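Conserved domain protein (Porphyromonas gingivalis, PDB 3PNN) is probably a cytoplasmic glycosyltransferase with a Rossmann-like alpha/beta/alpha fold, acting in the formation of glycosidic linkages. Local coordinates at residues Arg97-Gly102 against Lys244-Ile249; Met109-Ile114 against Tyr224-Glu229; Glu133-Lys138 against Cys150-Arg155. All coordinates share one frame; numbering follows the deposited sequence.

Contact 1: residues Arg97-Gly102 against Lys244-Ile249; sequences REKPWG and KSEFFI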
loop_
_atom_site.group_PDB
_atom_site.type_symbol
_atom_site.label_atom_id
_atom_site.label_comp_id
_atom_site.label_asym_id
_atom_site.label_seq_id
_atom_site.Cartn_x
_atom_site.Cartn_y
_atom_site.Cartn_z
ATOM N N ARG A 97 -25.193 3.483 -2.977
ATOM C CA ARG A 97 -23.770 3.246 -2.740
ATOM C C ARG A 97 -23.211 4.022 -1.542
ATOM O O ARG A 97 -23.377 5.239 -1.437
ATOM C CB ARG A 97 -22.958 3.563 -3.998
ATOM C CG ARG A 97 -21.471 3.268 -3.856
ATOM C CD ARG A 97 -21.141 1.817 -4.178
ATOM N NE ARG A 97 -19.790 1.475 -3.741
ATOM C CZ ARG A 97 -19.072 0.459 -4.219
ATOM N NH1 ARG A 97 -19.566 -0.328 -5.170
ATOM N NH2 ARG A 97 -17.856 0.235 -3.745
ATOM N N GLU A 98 -22.542 3.307 -0.641
ATOM C CA GLU A 98 -21.901 3.932 0.511
ATOM C C GLU A 98 -20.451 3.472 0.675
ATOM O O GLU A 98 -19.612 4.215 1.182
ATOM C CB GLU A 98 -22.699 3.664 1.791
ATOM C CG GLU A 98 -22.993 2.192 2.051
ATOM C CD GLU A 98 -24.127 1.988 3.045
ATOM O OE1 GLU A 98 -24.458 2.943 3.784
ATOM O OE2 GLU A 98 -24.690 0.870 3.085
ATOM N N LYS A 99 -20.165 2.248 0.244
ATOM C CA LYS A 99 -18.828 1.687 0.355
ATOM C C LYS A 99 -17.862 2.351 -0.631
ATOM O O LYS A 99 -18.172 2.486 -1.813
ATOM C CB LYS A 99 -18.885 0.184 0.100
ATOM C CG LYS A 99 -17.539 -0.508 0.164
ATOM C CD LYS A 99 -17.724 -2.013 0.145
ATOM C CE LYS A 99 -16.448 -2.736 0.526
ATOM N NZ LYS A 99 -16.728 -4.150 0.908
ATOM N N PRO A 100 -16.689 2.786 -0.141
ATOM C CA PRO A 100 -15.693 3.414 -1.018
ATOM C C PRO A 100 -15.296 2.498 -2.170
ATOM O O PRO A 100 -15.295 1.274 -2.023
ATOM C CB PRO A 100 -14.499 3.651 -0.089
ATOM C CG PRO A 100 -15.133 3.804 1.285
ATOM C CD PRO A 100 -16.319 2.865 1.281
ATOM N N TRP A 101 -14.937 3.101 -3.297
ATOM C CA TRP A 101 -14.700 2.357 -4.533
ATOM C C TRP A 101 -13.499 1.420 -4.534
ATOM O O TRP A 101 -13.425 0.526 -5.376
ATOM C CB TRP A 101 -14.618 3.312 -5.719
ATOM C CG TRP A 101 -15.917 3.982 -6.013
ATOM C CD1 TRP A 101 -16.213 5.303 -5.841
ATOM C CD2 TRP A 101 -17.111 3.369 -6.536
ATOM N NE1 TRP A 101 -17.509 5.551 -6.221
ATOM C CE2 TRP A 101 -18.082 4.383 -6.653
ATOM C CE3 TRP A 101 -17.449 2.065 -6.912
ATOM C CZ2 TRP A 101 -19.375 4.135 -7.127
ATOM C CZ3 TRP A 101 -18.733 1.818 -7.394
ATOM C CH2 TRP A 101 -19.679 2.850 -7.496
ATOM N N GLY A 102 -12.546 1.626 -3.621
ATOM C CA GLY A 102 -11.424 0.704 -3.498
ATOM C C GLY A 102 -10.051 1.359 -3.588
ATOM O O GLY A 102 -9.944 2.537 -3.931
ATOM N N LYS A 244 -21.147 -3.564 -3.207
ATOM C CA LYS A 244 -19.877 -3.794 -2.514
ATOM C C LYS A 244 -18.679 -4.077 -3.434
ATOM O O LYS A 244 -17.612 -4.495 -2.969
ATOM C CB LYS A 244 -20.041 -4.919 -1.488
ATOM C CG LYS A 244 -21.289 -4.763 -0.628
ATOM C CD LYS A 244 -21.450 -5.890 0.379
ATOM C CE LYS A 244 -20.680 -5.612 1.661
ATOM N NZ LYS A 244 -21.120 -6.509 2.770
ATOM N N SER A 245 -18.846 -3.841 -4.731
ATOM C CA SER A 245 -17.759 -4.058 -5.681
ATOM C C SER A 245 -16.600 -3.105 -5.389
ATOM O O SER A 245 -16.823 -1.980 -4.940
ATOM C CB SER A 245 -18.254 -3.872 -7.115
ATOM O OG SER A 245 -18.888 -2.614 -7.273
ATOM N N GLU A 246 -15.370 -3.561 -5.636
ATOM C CA GLU A 246 -14.176 -2.768 -5.335
ATOM C C GLU A 246 -13.137 -2.839 -6.441
ATOM O O GLU A 246 -12.943 -3.885 -7.063
ATOM C CB GLU A 246 -13.531 -3.216 -4.025
ATOM C CG GLU A 246 -14.280 -2.777 -2.777
ATOM C CD GLU A 246 -13.557 -3.195 -1.511
ATOM O OE1 GLU A 246 -12.795 -2.371 -0.957
ATOM O OE2 GLU A 246 -13.742 -4.355 -1.081
ATOM N N PHE A 247 -12.461 -1.716 -6.654
ATOM C CA PHE A 247 -11.459 -1.559 -7.708
ATOM C C PHE A 247 -10.092 -1.532 -7.045
ATOM O O PHE A 247 -9.703 -0.515 -6.459
ATOM C CB PHE A 247 -11.749 -0.240 -8.436
ATOM C CG PHE A 247 -10.907 0.008 -9.660
ATOM C CD1 PHE A 247 -10.922 -0.875 -10.728
ATOM C CD2 PHE A 247 -10.152 1.170 -9.766
ATOM C CE1 PHE A 247 -10.166 -0.631 -11.873
ATOM C CE2 PHE A 247 -9.394 1.425 -10.911
ATOM C CZ PHE A 247 -9.398 0.523 -11.961
ATOM N N PHE A 248 -9.376 -2.657 -7.125
ATOM C CA PHE A 248 -8.145 -2.895 -6.355
ATOM C C PHE A 248 -6.884 -2.767 -7.198
ATOM O O PHE A 248 -6.890 -3.109 -8.378
ATOM C CB PHE A 248 -8.147 -4.317 -5.788
ATOM C CG PHE A 248 -9.156 -4.544 -4.704
ATOM C CD1 PHE A 248 -9.057 -3.873 -3.497
ATOM C CD2 PHE A 248 -10.184 -5.452 -4.881
ATOM C CE1 PHE A 248 -9.980 -4.087 -2.490
ATOM C CE2 PHE A 248 -11.112 -5.674 -3.878
ATOM C CZ PHE A 248 -11.006 -4.990 -2.682
ATOM N N ILE A 249 -5.785 -2.343 -6.573
ATOM C CA ILE A 249 -4.522 -2.202 -7.298
ATOM C C ILE A 249 -4.028 -3.506 -7.976
ATOM O O ILE A 249 -3.695 -3.501 -9.174
ATOM C CB ILE A 249 -3.430 -1.625 -6.393
ATOM C CG1 ILE A 249 -3.819 -0.215 -5.933
ATOM C CG2 ILE A 249 -2.077 -1.631 -7.108
ATOM C CD1 ILE A 249 -2.909 0.316 -4.822
HETATM O O HOH W 1 -13.511 0.154 -0.346
#
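Arg97 reaches across to Ser245 where two loops of the Rossmann-like fold run together, each just before a helix. Gly102 is the N-cap of helix 103-108 and Phe248 that of helix 249-259. The guanidinium of Arg97 is gripped on two sides. End-on, NH2 gives Ser245 O a bond of 2.7 Å that is close to linear (163°). NH1 gives a longer bond to Ser245 OG, 3.2 Å. That hydroxyl in turn bonds His239 O, so it is both acceptor and donor. Side-on, Arg97 NE and NH2 share the single acceptor Lys99 O. NE, at 2.7 Å from Lys99 O, lies on a lone pair in the carbonyl plane, while NH2 sits well above that plane. These bonds, all near the guanidinium plane, fix its rotation. Trp101 CZ3 lies over one face, offset toward the rim. The bend at chi2 (86°) turns the arginine chain back to its own loop.

The Lys99 chain is extended and crosses Glu246 at about a right angle. Lys99 NZ forms a salt bridge with Glu246 OE2 at 3.6 Å. The other carboxylate oxygen, OE1, accepts from a water that also donates to Pro100 O. The backbones join directly through Trp101 O. It accepts from Phe247 N at 2.8 Å, and Glu246 CA adds a CH...O contact at 3.4 Å from Trp101 O.

Contact 2: residues Met109-Ile114 against Tyr224-Glu229; sequences MGRDAI and YFDYSE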
loop_
_atom_site.group_PDB
_atom_site.type_symbol
_atom_site.label_atom_id
_atom_site.label_comp_id
_atom_site.label_asym_id
_atom_site.label_seq_id
_atom_site.Cartn_x
_atom_site.Cartn_y
_atom_site.Cartn_z
HETATM N N MSE A 109 -6.971 9.437 -7.070
HETATM C CA MSE A 109 -7.127 10.778 -6.487
HETATM C C MSE A 109 -5.823 11.603 -6.548
HETATM O O MSE A 109 -5.856 12.842 -6.473
HETATM C CB MSE A 109 -7.620 10.692 -5.035
HETATM C CG MSE A 109 -8.980 9.980 -4.877
HETATM SE SE MSE A 109 -10.480 10.794 -5.815
HETATM C CE MSE A 109 -10.359 9.716 -7.453
ATOM N N GLY A 110 -4.689 10.918 -6.688
ATOM C CA GLY A 110 -3.395 11.585 -6.756
ATOM C C GLY A 110 -2.963 12.034 -8.153
ATOM O O GLY A 110 -1.881 12.584 -8.330
ATOM N N ARG A 111 -3.826 11.840 -9.139
ATOM C CA ARG A 111 -3.428 11.997 -10.540
ATOM C C ARG A 111 -2.961 13.407 -10.937
ATOM O O ARG A 111 -2.067 13.551 -11.764
ATOM C CB ARG A 111 -4.559 11.537 -11.469
ATOM C CG ARG A 111 -5.084 12.639 -12.349
ATOM C CD ARG A 111 -5.531 12.097 -13.684
ATOM N NE ARG A 111 -6.874 11.551 -13.600
ATOM C CZ ARG A 111 -7.322 10.572 -14.377
ATOM N NH1 ARG A 111 -8.564 10.131 -14.238
ATOM N NH2 ARG A 111 -6.520 10.029 -15.284
ATOM N N ASP A 112 -3.566 14.446 -10.374
ATOM C CA ASP A 112 -3.142 15.812 -10.713
ATOM C C ASP A 112 -1.955 16.296 -9.872
ATOM O O ASP A 112 -1.162 17.130 -10.322
ATOM C CB ASP A 112 -4.321 16.786 -10.601
ATOM C CG ASP A 112 -5.405 16.513 -11.641
ATOM O OD1 ASP A 112 -5.063 16.167 -12.792
ATOM O OD2 ASP A 112 -6.598 16.639 -11.305
ATOM N N ALA A 113 -1.817 15.752 -8.666
ATOM C CA ALA A 113 -0.776 16.184 -7.742
ATOM C C ALA A 113 0.567 15.505 -8.012
ATOM O O ALA A 113 1.602 16.050 -7.678
ATOM C CB ALA A 113 -1.193 15.923 -6.303
ATOM N N ILE A 114 0.550 14.315 -8.601
ATOM C CA ILE A 114 1.781 13.541 -8.723
ATOM C C ILE A 114 2.203 13.489 -10.188
ATOM O O ILE A 114 1.505 12.922 -11.020
ATOM C CB ILE A 114 1.586 12.132 -8.152
ATOM C CG1 ILE A 114 1.242 12.248 -6.660
ATOM C CG2 ILE A 114 2.836 11.277 -8.398
ATOM C CD1 ILE A 114 0.807 10.954 -5.985
ATOM N N TYR A 224 0.452 5.412 -15.119
ATOM C CA TYR A 224 -0.363 4.467 -14.366
ATOM C C TYR A 224 -1.743 5.050 -14.057
ATOM O O TYR A 224 -2.739 4.333 -14.042
ATOM C CB TYR A 224 0.337 4.024 -13.061
ATOM C CG TYR A 224 -0.466 2.951 -12.331
ATOM C CD1 TYR A 224 -0.536 1.656 -12.837
ATOM C CD2 TYR A 224 -1.161 3.236 -11.158
ATOM C CE1 TYR A 224 -1.275 0.668 -12.198
ATOM C CE2 TYR A 224 -1.919 2.239 -10.499
ATOM C CZ TYR A 224 -1.950 0.963 -11.028
ATOM O OH TYR A 224 -2.675 -0.035 -10.420
ATOM N N PHE A 225 -1.819 6.353 -13.802
ATOM C CA PHE A 225 -3.137 6.957 -13.572
ATOM C C PHE A 225 -4.045 6.809 -14.791
ATOM O O PHE A 225 -5.250 6.581 -14.663
ATOM C CB PHE A 225 -3.025 8.440 -13.207
ATOM C CG PHE A 225 -2.240 8.710 -11.949
ATOM C CD1 PHE A 225 -2.687 8.250 -10.714
ATOM C CD2 PHE A 225 -1.079 9.471 -11.996
ATOM C CE1 PHE A 225 -1.964 8.511 -9.545
ATOM C CE2 PHE A 225 -0.355 9.744 -10.841
ATOM C CZ PHE A 225 -0.798 9.261 -9.602
ATOM N N ASP A 226 -3.474 6.974 -15.976
ATOM C CA ASP A 226 -4.259 6.894 -17.209
ATOM C C ASP A 226 -4.751 5.474 -17.474
ATOM O O ASP A 226 -5.909 5.273 -17.869
ATOM C CB ASP A 226 -3.435 7.374 -18.412
ATOM C CG ASP A 226 -3.106 8.856 -18.340
ATOM O OD1 ASP A 226 -3.920 9.629 -17.785
ATOM O OD2 ASP A 226 -2.025 9.250 -18.824
ATOM N N TYR A 227 -3.874 4.492 -17.279
ATOM C CA TYR A 227 -4.292 3.105 -17.455
ATOM C C TYR A 227 -5.368 2.766 -16.423
ATOM O O TYR A 227 -6.340 2.070 -16.734
ATOM C CB TYR A 227 -3.108 2.143 -17.320
ATOM C CG TYR A 227 -2.105 2.236 -18.455
ATOM C CD1 TYR A 227 -2.518 2.192 -19.792
ATOM C CD2 TYR A 227 -0.748 2.361 -18.191
ATOM C CE1 TYR A 227 -1.586 2.282 -20.831
ATOM C CE2 TYR A 227 0.187 2.446 -19.220
ATOM C CZ TYR A 227 -0.236 2.407 -20.528
ATOM O OH TYR A 227 0.705 2.484 -21.542
ATOM N N SER A 228 -5.194 3.258 -15.198
ATOM C CA SER A 228 -6.178 2.993 -14.141
ATOM C C SER A 228 -7.519 3.608 -14.477
ATOM O O SER A 228 -8.562 3.036 -14.169
ATOM C CB SER A 228 -5.733 3.554 -12.790
ATOM O OG SER A 228 -4.569 2.904 -12.296
ATOM N N GLU A 229 -7.506 4.804 -15.056
ATOM C CA GLU A 229 -8.778 5.438 -15.447
ATOM C C GLU A 229 -9.485 4.609 -16.523
ATOM O O GLU A 229 -10.709 4.434 -16.505
ATOM C CB GLU A 229 -8.539 6.865 -15.939
ATOM C CG GLU A 229 -9.751 7.535 -16.577
ATOM C CD GLU A 229 -10.556 8.375 -15.600
ATOM O OE1 GLU A 229 -10.387 8.202 -14.370
ATOM O OE2 GLU A 229 -11.360 9.214 -16.066
#
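Arg111 lies across Phe225 and ends at two acidic side chains, in a salt-bridge network on helix 223-239 of the Rossmann-like fold. Its partners Asp226 and Glu229 are three residues apart, so they project from neighbouring turns of the helix. The loop that carries Arg111 leads from helix 103-108 to strand 118-122.

The arginine starts over the aromatic face. Its CA stands 3.6 Å from the centroid of the Phe225 ring, almost exactly on the ring normal, which makes a CH-pi contact. CB stays over the same face, 3.7 Å from Phe225 CG. The first torsion is not staggered (chi1 118°), and further bends at chi2 and chi3 carry the chain on to the acids. CZ comes within 3.9 Å of Glu229 OE1. At the tip, NH1 is 2.7 Å from Glu229 OE1. This salt bridge is short, but its hydrogen bond is weak because the N-H points off line (124°). The two flat groups are also turned steeply, with planes 76° apart. NH2 faces Asp226 OD1, which lies near the guanidinium plane in a long salt bridge. The paired acids probably stabilise the positive charge of the arginine at this partly exposed place.

Away from the charges, the ring of Phe225 packs on carbon and on loop carbonyls. It also meets Phe118, with the ring planes nearly parallel. Phe225 CZ lies 3.7 Å from Gly110 O, and Ile114 CB lies 4.0 Å from Phe225 CZ.

Contact 3: residues Glu133-Lys138 against Cys150-Arg155; sequences EVLARK and CMVGYR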
loop_
_atom_site.group_PDB
_atom_site.type_symbol
_atom_site.label_atom_id
_atom_site.label_comp_id
_atom_site.label_asym_id
_atom_site.label_seq_id
_atom_site.Cartn_x
_atom_site.Cartn_y
_atom_site.Cartn_z
ATOM N N GLU A 133 14.573 1.928 0.601
ATOM C CA GLU A 133 15.824 2.117 -0.144
ATOM C C GLU A 133 15.804 1.505 -1.539
ATOM O O GLU A 133 16.191 2.159 -2.510
ATOM C CB GLU A 133 17.033 1.575 0.643
ATOM C CG GLU A 133 17.283 2.366 1.939
ATOM C CD GLU A 133 18.388 1.753 2.796
ATOM O OE1 GLU A 133 18.531 0.508 2.823
ATOM O OE2 GLU A 133 19.110 2.528 3.448
ATOM N N VAL A 134 15.368 0.255 -1.659
ATOM C CA VAL A 134 15.362 -0.360 -2.991
ATOM C C VAL A 134 14.320 0.317 -3.881
ATOM O O VAL A 134 14.520 0.478 -5.092
ATOM C CB VAL A 134 15.116 -1.895 -2.952
ATOM C CG1 VAL A 134 16.267 -2.594 -2.195
ATOM C CG2 VAL A 134 13.750 -2.223 -2.341
ATOM N N LEU A 135 13.215 0.736 -3.275
ATOM C CA LEU A 135 12.137 1.365 -4.051
ATOM C C LEU A 135 12.546 2.734 -4.586
ATOM O O LEU A 135 12.337 3.054 -5.773
ATOM C CB LEU A 135 10.875 1.479 -3.194
ATOM C CG LEU A 135 9.577 1.977 -3.841
ATOM C CD1 LEU A 135 9.273 1.189 -5.099
ATOM C CD2 LEU A 135 8.473 1.820 -2.800
ATOM N N ALA A 136 13.126 3.552 -3.715
ATOM C CA ALA A 136 13.586 4.862 -4.145
ATOM C C ALA A 136 14.624 4.725 -5.263
ATOM O O ALA A 136 14.589 5.456 -6.258
ATOM C CB ALA A 136 14.166 5.644 -2.956
ATOM N N ARG A 137 15.565 3.798 -5.100
ATOM C CA ARG A 137 16.592 3.622 -6.117
ATOM C C ARG A 137 15.971 3.268 -7.474
ATOM O O ARG A 137 16.362 3.809 -8.508
ATOM C CB ARG A 137 17.603 2.547 -5.710
ATOM C CG ARG A 137 18.713 2.383 -6.736
ATOM C CD ARG A 137 19.809 1.446 -6.255
ATOM N NE ARG A 137 19.342 0.073 -6.075
ATOM C CZ ARG A 137 20.141 -0.928 -5.699
ATOM N NH1 ARG A 137 21.429 -0.699 -5.478
ATOM N NH2 ARG A 137 19.669 -2.154 -5.562
ATOM N N LYS A 138 15.023 2.340 -7.478
ATOM C CA LYS A 138 14.381 1.931 -8.726
ATOM C C LYS A 138 13.574 3.081 -9.351
ATOM O O LYS A 138 13.639 3.302 -10.567
ATOM C CB LYS A 138 13.495 0.699 -8.492
ATOM C CG LYS A 138 12.673 0.241 -9.715
ATOM C CD LYS A 138 13.530 -0.391 -10.809
ATOM C CE LYS A 138 12.614 -0.814 -11.983
ATOM N NZ LYS A 138 13.356 -1.593 -13.018
ATOM N N CYS A 150 7.374 -1.265 -10.588
ATOM C CA CYS A 150 8.025 -2.199 -9.673
ATOM C C CYS A 150 7.166 -2.470 -8.437
ATOM O O CYS A 150 6.153 -1.801 -8.186
ATOM C CB CYS A 150 9.407 -1.680 -9.261
ATOM S SG CYS A 150 9.356 -0.131 -8.276
HETATM N N MSE A 151 7.549 -3.482 -7.673
HETATM C CA MSE A 151 6.934 -3.700 -6.369
HETATM C C MSE A 151 7.988 -4.281 -5.462
HETATM O O MSE A 151 8.929 -4.910 -5.936
HETATM C CB MSE A 151 5.712 -4.636 -6.420
HETATM C CG MSE A 151 5.940 -6.042 -6.934
HETATM SE SE MSE A 151 4.543 -7.322 -6.285
HETATM C CE MSE A 151 5.580 -8.124 -4.829
ATOM N N VAL A 152 7.833 -4.054 -4.164
ATOM C CA VAL A 152 8.798 -4.576 -3.208
ATOM C C VAL A 152 8.213 -5.880 -2.698
ATOM O O VAL A 152 7.134 -5.907 -2.103
ATOM C CB VAL A 152 9.071 -3.588 -2.069
ATOM C CG1 VAL A 152 10.002 -4.234 -1.008
ATOM C CG2 VAL A 152 9.722 -2.312 -2.626
ATOM N N GLY A 153 8.900 -6.975 -2.997
ATOM C CA GLY A 153 8.416 -8.283 -2.604
ATOM C C GLY A 153 8.823 -8.638 -1.185
ATOM O O GLY A 153 9.915 -8.275 -0.734
ATOM N N TYR A 154 7.930 -9.331 -0.488
ATOM C CA TYR A 154 8.222 -9.947 0.804
ATOM C C TYR A 154 8.008 -11.462 0.689
ATOM O O TYR A 154 7.443 -11.929 -0.296
ATOM C CB TYR A 154 7.333 -9.332 1.882
ATOM C CG TYR A 154 7.710 -7.886 2.132
ATOM C CD1 TYR A 154 8.643 -7.557 3.116
ATOM C CD2 TYR A 154 7.186 -6.863 1.342
ATOM C CE1 TYR A 154 9.021 -6.243 3.339
ATOM C CE2 TYR A 154 7.565 -5.538 1.550
ATOM C CZ TYR A 154 8.477 -5.236 2.553
ATOM O OH TYR A 154 8.864 -3.924 2.758
ATOM N N ARG A 155 8.472 -12.229 1.676
ATOM C CA ARG A 155 8.284 -13.683 1.650
ATOM C C ARG A 155 7.090 -14.056 2.532
ATOM O O ARG A 155 7.006 -13.628 3.674
ATOM C CB ARG A 155 9.555 -14.415 2.109
ATOM C CG ARG A 155 10.729 -14.332 1.107
ATOM C CD ARG A 155 11.702 -13.179 1.395
ATOM N NE ARG A 155 12.785 -13.127 0.400
ATOM C CZ ARG A 155 13.841 -13.942 0.400
ATOM N NH1 ARG A 155 13.964 -14.862 1.351
ATOM N NH2 ARG A 155 14.779 -13.835 -0.541
#
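Cys150 and Val152 turn the same face of their strand toward helix 129-140 and meet Val134, Leu135 and Lys138 there. Met151, between them in sequence, points its CB away from the helix. The helix and strand segments run nearly antiparallel, at 161°, and their axes come within 8.8 Å.

The thiol of Cys150 approaches two residues one helical turn apart. Its SG is placed between the backbone N and the carbonyl carbon (chi1 65°), which directs it at the helix. There it comes 3.4 Å from Leu135 CD1, a tight contact. On a different side it touches the aliphatic part of Lys138, with SG 3.6 Å from CG. Lys138 lays only this carbon stem on the cysteine. A bend at chi2 (71°) sends the rest of the chain on to strand 263-268, where NZ forms a salt bridge with Glu265.

Val152 uses one branch only. Its CG2 lies 4.0 Å from Val134 CG2, with the two valines crossing obliquely. The same methyl is 4.0 Å from Leu135 CB, so it rests against two successive helix residues. No hydrogen bond joins the segments. Met217 of strand 217-220 and Leu267 of strand 263-268, both paired with 148-155, extend the apolar surface under the helix. This is the packing of an outer helix on a central sheet that is typical of an alpha/beta/alpha, Rossmann-like fold.

In the fold
Contacts 1 and 2 are neighbours, and contact 3 lies apart. Contact 3 is buried and apolar, a helix against a strand without hydrogen bonds. Contacts 1 and 2 are partly buried. Contact 1 buries a guanidinium and leaves a lysine-glutamate pair outside; contact 2 has its arginine partly exposed. Contact 1 joins loop to loop mainly through backbone carbonyls, while contact 2 joins a loop to a helix through an aromatic face and an acidic pair. Helix 103-108 links the two, since 97-102 precedes it and 109-114 follows it. They also touch directly, with Phe247 CZ 3.4 Å from Ser228 O. Contacts 1 and 3 lie on opposite sides of the chain's centre, about 27 Å apart between centres.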